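Local coordinates for protein cytochrome c552 (PDB 5ZE8) that carries five c-type hemes and probably transfers electrons at low potential in a purple sulfur photosynthetic bacterium, at residues 191-199 against 206-214. Sequence-based numbering, arbitrary orientation.
Sequences KPNPHLGEP and TIPALTMEA. With HEC (heme c), chain B; SO4 (sulfate ion), chain G.
His195 and Leu210 meet beneath a heme c with bis-histidine ligation. His195 NE2 binds the iron at 2.1 Å, and His49 supplies the second axial nitrogen. The other ring nitrogen, ND1, donates to Leu210 O at 2.8 Å. This bond is nearly straight (169°) and lies in both the ring plane and the carbonyl plane, which helps hold the rotation of the imidazole. It would probably also make the ring a stronger donor to the iron.

The heme side is tightly packed. Met212 CE sits over the centre of one ring face, 3.5 Å from the centroid, in a CH-pi contact. The side chain runs extended to SD and then bends at chi3 (-85°), which brings the methyl over the ring. Pro194 CG lies over the opposite face. Leu210 CD1 touches both Pro194 CG and the porphyrin edge.

Asn193 OD1 accepts from His195 N at 2.9 Å, forming an Asx turn just before the ligand, while its ND2 donates to a sulfate ion. An alanine here has no acceptor for His195 N, so the Asx turn would probably be lost and the chain before the ligand less firmly set.

Away from the heme the contact is exposed and watery. Pro199 CB lies 3.2 Å from Ile207 O, its CD against Ala209 CB. Water 1 joins Pro194 O, Gly197 N and Thr211 OG1. Water 2 bridges His195 O and Met212 N.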
ATOM      1  N   LYS A 191     -31.620   7.113  -9.552  1.00 33.31           N
ATOM      2  CA  LYS A 191     -31.854   5.991  -8.637  1.00 31.30           C
ATOM      3  C   LYS A 191     -32.476   6.440  -7.365  1.00 29.13           C
ATOM      4  O   LYS A 191     -32.350   7.623  -7.029  1.00 30.67           O
ATOM      5  CB  LYS A 191     -30.584   5.222  -8.331  1.00 38.06           C
ATOM      6  CG  LYS A 191     -29.980   4.522  -9.561  1.00 40.08           C
ATOM      7  CD  LYS A 191     -28.701   3.787  -9.196  1.00 39.32           C
ATOM      8  CE  LYS A 191     -27.659   4.780  -8.671  1.00 44.00           C
ATOM      9  NZ  LYS A 191     -26.255   4.459  -9.048  1.00 44.12           N
ATOM     10  N   PRO A 192     -33.239   5.537  -6.680  1.00 23.99           N
ATOM     11  CA  PRO A 192     -33.718   5.922  -5.401  1.00 20.86           C
ATOM     12  C   PRO A 192     -32.501   6.331  -4.551  1.00 19.56           C
ATOM     13  O   PRO A 192     -31.450   5.728  -4.675  1.00 21.85           O
ATOM     14  CB  PRO A 192     -34.439   4.679  -4.836  1.00 25.60           C
ATOM     15  CG  PRO A 192     -34.680   3.821  -6.037  1.00 24.59           C
ATOM     16  CD  PRO A 192     -33.492   4.110  -6.961  1.00 26.22           C
ATOM     17  N   ASN A 193     -32.735   7.311  -3.715  1.00 19.11           N
ATOM     18  CA  ASN A 193     -31.638   7.967  -2.932  1.00 17.46           C
ATOM     19  C   ASN A 193     -31.955   7.826  -1.480  1.00 18.98           C
ATOM     20  O   ASN A 193     -32.794   8.569  -0.937  1.00 23.26           O
ATOM     21  CB  ASN A 193     -31.471   9.420  -3.354  1.00 17.37           C
ATOM     22  CG  ASN A 193     -30.230  10.063  -2.707  1.00 17.44           C
ATOM     23  OD1 ASN A 193     -29.721   9.539  -1.739  1.00 18.28           O
ATOM     24  ND2 ASN A 193     -29.724  11.087  -3.316  1.00 19.09           N
ATOM     25  N   PRO A 194     -31.260   6.889  -0.758  1.00 15.33           N
ATOM     26  CA  PRO A 194     -31.487   6.669   0.635  1.00 16.37           C
ATOM     27  C   PRO A 194     -30.709   7.628   1.579  1.00 15.61           C
ATOM     28  O   PRO A 194     -30.781   7.462   2.773  1.00 18.71           O
ATOM     29  CB  PRO A 194     -30.900   5.278   0.822  1.00 16.12           C
ATOM     30  CG  PRO A 194     -29.693   5.268  -0.112  1.00 14.83           C
ATOM     31  CD  PRO A 194     -30.128   6.062  -1.298  1.00 16.00           C
ATOM     32  N   HIS A 195     -30.002   8.580   0.968  1.00 16.04           N
ATOM     33  CA  HIS A 195     -29.134   9.512   1.668  1.00 16.38           C
ATOM     34  C   HIS A 195     -29.816  10.881   1.937  1.00 19.23           C
ATOM     35  O   HIS A 195     -29.118  11.808   2.365  1.00 23.27           O
ATOM     36  CB  HIS A 195     -27.886   9.759   0.871  1.00 15.45           C
ATOM     37  CG  HIS A 195     -27.167   8.528   0.435  1.00 13.07           C
ATOM     38  ND1 HIS A 195     -26.734   7.593   1.346  1.00 14.28           N
ATOM     39  CD2 HIS A 195     -26.725   8.127  -0.788  1.00 12.86           C
ATOM     40  CE1 HIS A 195     -26.125   6.627   0.666  1.00 12.55           C
ATOM     41  NE2 HIS A 195     -26.073   6.942  -0.610  1.00 14.02           N
ATOM     42  N   LEU A 196     -31.154  10.955   1.851  1.00 21.38           N
ATOM     43  CA  LEU A 196     -31.900  12.257   1.953  1.00 23.13           C
ATOM     44  C   LEU A 196     -32.806  12.323   3.154  1.00 27.65           C
ATOM     45  O   LEU A 196     -33.826  13.077   3.164  1.00 31.12           O
ATOM     46  CB  LEU A 196     -32.732  12.497   0.721  1.00 22.03           C
ATOM     47  CG  LEU A 196     -31.975  12.519  -0.594  1.00 24.69           C
ATOM     48  CD1 LEU A 196     -32.864  12.711  -1.816  1.00 25.95           C
ATOM     49  CD2 LEU A 196     -30.877  13.561  -0.504  1.00 26.15           C
ATOM     50  N   GLY A 197     -32.526  11.499   4.125  1.00 25.95           N
ATOM     51  CA  GLY A 197     -33.233  11.503   5.379  1.00 30.50           C
ATOM     52  C   GLY A 197     -34.320  10.470   5.567  1.00 30.26           C
ATOM     53  O   GLY A 197     -34.904  10.452   6.626  1.00 35.09           O
ATOM     54  N   GLU A 198     -34.571   9.590   4.599  1.00 29.38           N
ATOM     55  CA  GLU A 198     -35.568   8.501   4.788  1.00 30.09           C
ATOM     56  C   GLU A 198     -35.230   7.212   4.043  1.00 27.57           C
ATOM     57  O   GLU A 198     -34.433   7.277   3.089  1.00 26.93           O
ATOM     58  CB  GLU A 198     -36.934   8.970   4.352  1.00 36.95           C
ATOM     59  CG  GLU A 198     -37.035   9.504   2.941  1.00 41.83           C
ATOM     60  CD  GLU A 198     -38.165  10.537   2.801  1.00 52.86           C
ATOM     61  OE1 GLU A 198     -38.033  11.470   1.978  1.00 65.93           O
ATOM     62  OE2 GLU A 198     -39.188  10.443   3.520  1.00 52.60           O
ATOM     63  N   PRO A 199     -35.829   6.071   4.473  1.00 25.25           N
ATOM     64  CA  PRO A 199     -35.747   4.824   3.701  1.00 24.78           C
ATOM     65  C   PRO A 199     -36.348   5.000   2.342  1.00 22.83           C
ATOM     66  O   PRO A 199     -37.144   5.970   2.088  1.00 26.51           O
ATOM     67  CB  PRO A 199     -36.538   3.804   4.517  1.00 26.91           C
ATOM     68  CG  PRO A 199     -36.869   4.466   5.785  1.00 27.57           C
ATOM     69  CD  PRO A 199     -36.764   5.930   5.613  1.00 25.98           C
ATOM     70  N   THR A 206     -37.034  -2.753   0.868  1.00 26.19           N
ATOM     71  CA  THR A 206     -36.857  -1.498   1.578  1.00 27.81           C
ATOM     72  C   THR A 206     -35.348  -1.365   1.838  1.00 23.09           C
ATOM     73  O   THR A 206     -34.697  -2.331   2.281  1.00 29.67           O
ATOM     74  CB  THR A 206     -37.720  -1.363   2.868  1.00 33.70           C
ATOM     75  OG1 THR A 206     -37.036  -1.876   4.012  1.00 48.00           O
ATOM     76  CG2 THR A 206     -39.031  -2.084   2.705  1.00 34.07           C
ATOM     77  N   ILE A 207     -34.833  -0.202   1.452  1.00 21.63           N
ATOM     78  CA  ILE A 207     -33.452   0.235   1.776  1.00 19.71           C
ATOM     79  C   ILE A 207     -33.559   1.163   2.983  1.00 18.87           C
ATOM     80  O   ILE A 207     -34.241   2.158   2.942  1.00 20.79           O
ATOM     81  CB  ILE A 207     -32.793   0.984   0.600  1.00 19.64           C
ATOM     82  CG1 ILE A 207     -32.852   0.130  -0.694  1.00 22.55           C
ATOM     83  CG2 ILE A 207     -31.336   1.421   0.936  1.00 20.07           C
ATOM     84  CD1 ILE A 207     -32.139  -1.219  -0.663  1.00 22.93           C
ATOM     85  N   PRO A 208     -32.836   0.839   4.069  1.00 20.60           N
ATOM     86  CA  PRO A 208     -32.973   1.768   5.197  1.00 23.43           C
ATOM     87  C   PRO A 208     -32.382   3.168   4.868  1.00 24.35           C
ATOM     88  O   PRO A 208     -31.535   3.305   3.926  1.00 22.90           O
ATOM     89  CB  PRO A 208     -32.177   1.066   6.252  1.00 22.53           C
ATOM     90  CG  PRO A 208     -31.071   0.348   5.512  1.00 23.81           C
ATOM     91  CD  PRO A 208     -31.762  -0.129   4.255  1.00 21.03           C
ATOM     92  N   ALA A 209     -32.777   4.195   5.637  1.00 21.90           N
ATOM     93  CA  ALA A 209     -32.131   5.469   5.540  1.00 21.06           C
ATOM     94  C   ALA A 209     -30.597   5.281   5.842  1.00 20.86           C
ATOM     95  O   ALA A 209     -30.179   4.610   6.804  1.00 23.22           O
ATOM     96  CB  ALA A 209     -32.750   6.465   6.497  1.00 25.52           C
ATOM     97  N   LEU A 210     -29.804   5.864   4.970  1.00 17.58           N
ATOM     98  CA  LEU A 210     -28.324   5.849   5.003  1.00 17.17           C
ATOM     99  C   LEU A 210     -27.862   7.300   5.037  1.00 16.34           C
ATOM    100  O   LEU A 210     -27.403   7.833   4.063  1.00 17.20           O
ATOM    101  CB  LEU A 210     -27.786   5.087   3.743  1.00 16.28           C
ATOM    102  CG  LEU A 210     -28.146   3.594   3.776  1.00 16.63           C
ATOM    103  CD1 LEU A 210     -27.635   3.052   2.455  1.00 18.06           C
ATOM    104  CD2 LEU A 210     -27.481   2.838   4.954  1.00 15.89           C
ATOM    105  N   THR A 211     -28.060   7.940   6.178  1.00 16.70           N
ATOM    106  CA  THR A 211     -27.960   9.323   6.323  1.00 18.33           C
ATOM    107  C   THR A 211     -26.532   9.742   6.121  1.00 17.14           C
ATOM    108  O   THR A 211     -25.617   9.002   6.536  1.00 16.78           O
ATOM    109  CB  THR A 211     -28.407   9.641   7.741  1.00 24.59           C
ATOM    110  OG1 THR A 211     -29.792   9.207   7.826  1.00 29.69           O
ATOM    111  CG2 THR A 211     -28.328  11.114   8.096  1.00 24.81           C
ATOM    112  N   MET A 212     -26.402  10.912   5.509  1.00 17.73           N
ATOM    113  CA  MET A 212     -25.126  11.353   4.899  1.00 14.82           C
ATOM    114  C   MET A 212     -24.855  12.813   5.212  1.00 17.11           C
ATOM    115  O   MET A 212     -25.802  13.575   5.359  1.00 19.28           O
ATOM    116  CB  MET A 212     -25.209  11.208   3.430  1.00 17.15           C
ATOM    117  CG  MET A 212     -23.921  11.483   2.658  1.00 15.73           C
ATOM    118  SD  MET A 212     -24.071  11.136   0.890  1.00 17.87           S
ATOM    119  CE  MET A 212     -23.717   9.400   0.973  1.00 14.23           C
ATOM    120  N   GLU A 213     -23.585  13.193   5.314  1.00 14.83           N
ATOM    121  CA  GLU A 213     -23.156  14.570   5.561  1.00 14.15           C
ATOM    122  C   GLU A 213     -22.073  14.911   4.608  1.00 14.46           C
ATOM    123  O   GLU A 213     -21.222  14.051   4.263  1.00 16.31           O
ATOM    124  CB  GLU A 213     -22.514  14.638   6.942  1.00 17.67           C
ATOM    125  CG  GLU A 213     -23.508  14.401   8.015  1.00 22.26           C
ATOM    126  CD  GLU A 213     -22.900  14.599   9.377  1.00 25.43           C
ATOM    127  OE1 GLU A 213     -21.759  14.182   9.750  1.00 21.41           O
ATOM    128  OE2 GLU A 213     -23.643  15.216  10.164  1.00 28.32           O
ATOM    129  N   ALA A 214     -22.001  16.144   4.146  1.00 13.62           N
ATOM    130  CA  ALA A 214     -20.960  16.594   3.290  1.00 13.86           C
ATOM    131  C   ALA A 214     -19.725  16.836   4.160  1.00 14.14           C
ATOM    132  O   ALA A 214     -19.815  17.333   5.299  1.00 16.16           O
ATOM    133  CB  ALA A 214     -21.340  17.917   2.578  1.00 14.08           C
TER
HETATM  134 FE   HEC B 501     -25.089   5.919  -2.146  1.00 13.54          FE
HETATM  135  CHA HEC B 501     -24.263   8.858  -3.720  1.00 13.40           C
HETATM  136  CHB HEC B 501     -22.136   5.985  -0.421  1.00 13.87           C
HETATM  137  CHC HEC B 501     -25.854   2.930  -0.632  1.00 14.01           C
HETATM  138  CHD HEC B 501     -27.991   5.716  -3.928  1.00 14.12           C
HETATM  139  NA  HEC B 501     -23.544   7.190  -2.025  1.00 13.40           N
HETATM  140  C1A HEC B 501     -23.409   8.361  -2.757  1.00 14.06           C
HETATM  141  C2A HEC B 501     -22.194   9.022  -2.411  1.00 15.12           C
HETATM  142  C3A HEC B 501     -21.559   8.204  -1.499  1.00 13.89           C
HETATM  143  C4A HEC B 501     -22.403   7.078  -1.228  1.00 14.13           C
HETATM  144  CMA HEC B 501     -20.235   8.468  -0.795  1.00 13.41           C
HETATM  145  CAA HEC B 501     -21.661  10.279  -3.040  1.00 15.17           C
HETATM  146  CBA HEC B 501     -22.360  11.580  -2.625  1.00 17.72           C
HETATM  147  CGA HEC B 501     -21.467  12.678  -3.182  1.00 17.76           C
HETATM  148  O1A HEC B 501     -21.565  13.001  -4.370  1.00 20.32           O
HETATM  149  O2A HEC B 501     -20.726  13.367  -2.453  1.00 16.85           O
HETATM  150  NB  HEC B 501     -24.162   4.703  -0.769  1.00 12.96           N
HETATM  151  C1B HEC B 501     -22.938   4.921  -0.210  1.00 13.47           C
HETATM  152  C2B HEC B 501     -22.633   3.835   0.632  1.00 11.69           C
HETATM  153  C3B HEC B 501     -23.627   2.920   0.597  1.00 12.84           C
HETATM  154  C4B HEC B 501     -24.628   3.544  -0.309  1.00 12.94           C
HETATM  155  CMB HEC B 501     -21.262   3.792   1.368  1.00 12.01           C
HETATM  156  CAB HEC B 501     -23.827   1.711   1.465  1.00 13.30           C
HETATM  157  CBB HEC B 501     -23.680   1.855   2.889  1.00 13.75           C
HETATM  158  NC  HEC B 501     -26.661   4.598  -2.263  1.00 13.31           N
HETATM  159  C1C HEC B 501     -26.762   3.425  -1.527  1.00 14.43           C
HETATM  160  C2C HEC B 501     -27.913   2.704  -1.962  1.00 14.76           C
HETATM  161  C3C HEC B 501     -28.528   3.457  -2.960  1.00 15.48           C
HETATM  162  C4C HEC B 501     -27.759   4.647  -3.105  1.00 15.04           C
HETATM  163  CMC HEC B 501     -28.223   1.297  -1.483  1.00 14.04           C
HETATM  164  CAC HEC B 501     -29.757   3.167  -3.787  1.00 15.54           C
HETATM  165  CBC HEC B 501     -30.873   2.595  -3.225  1.00 15.20           C
HETATM  166  ND  HEC B 501     -25.903   7.022  -3.502  1.00 14.81           N
HETATM  167  C1D HEC B 501     -27.121   6.772  -4.115  1.00 15.83           C
HETATM  168  C2D HEC B 501     -27.397   7.801  -5.093  1.00 16.70           C
HETATM  169  C3D HEC B 501     -26.388   8.679  -5.047  1.00 16.14           C
HETATM  170  C4D HEC B 501     -25.438   8.164  -4.016  1.00 14.29           C
HETATM  171  CMD HEC B 501     -28.620   7.895  -6.012  1.00 16.87           C
HETATM  172  CAD HEC B 501     -26.186   9.884  -5.932  1.00 18.65           C
HETATM  173  CBD HEC B 501     -25.311   9.570  -7.146  1.00 23.10           C
HETATM  174  CGD HEC B 501     -25.391   8.273  -7.892  1.00 29.93           C
HETATM  175  O1D HEC B 501     -26.371   8.082  -8.680  1.00 39.19           O
HETATM  176  O2D HEC B 501     -24.457   7.425  -7.731  1.00 30.71           O
HETATM  177  S   SO4 G 506     -30.464  12.253  -7.150  1.00 63.34           S
HETATM  178  O1  SO4 G 506     -31.149  13.501  -7.672  1.00 55.17           O
HETATM  179  O2  SO4 G 506     -31.162  11.895  -5.884  1.00 36.92           O
HETATM  180  O3  SO4 G 506     -30.476  11.074  -8.121  1.00 53.70           O
HETATM  181  O4  SO4 G 506     -29.078  12.707  -6.865  1.00 51.75           O
HETATM  182  O   HOH W   1     -30.948   9.383   4.789  1.00 24.91           O
HETATM  183  O   HOH W   2     -28.886  12.213   5.221  1.00 31.52           O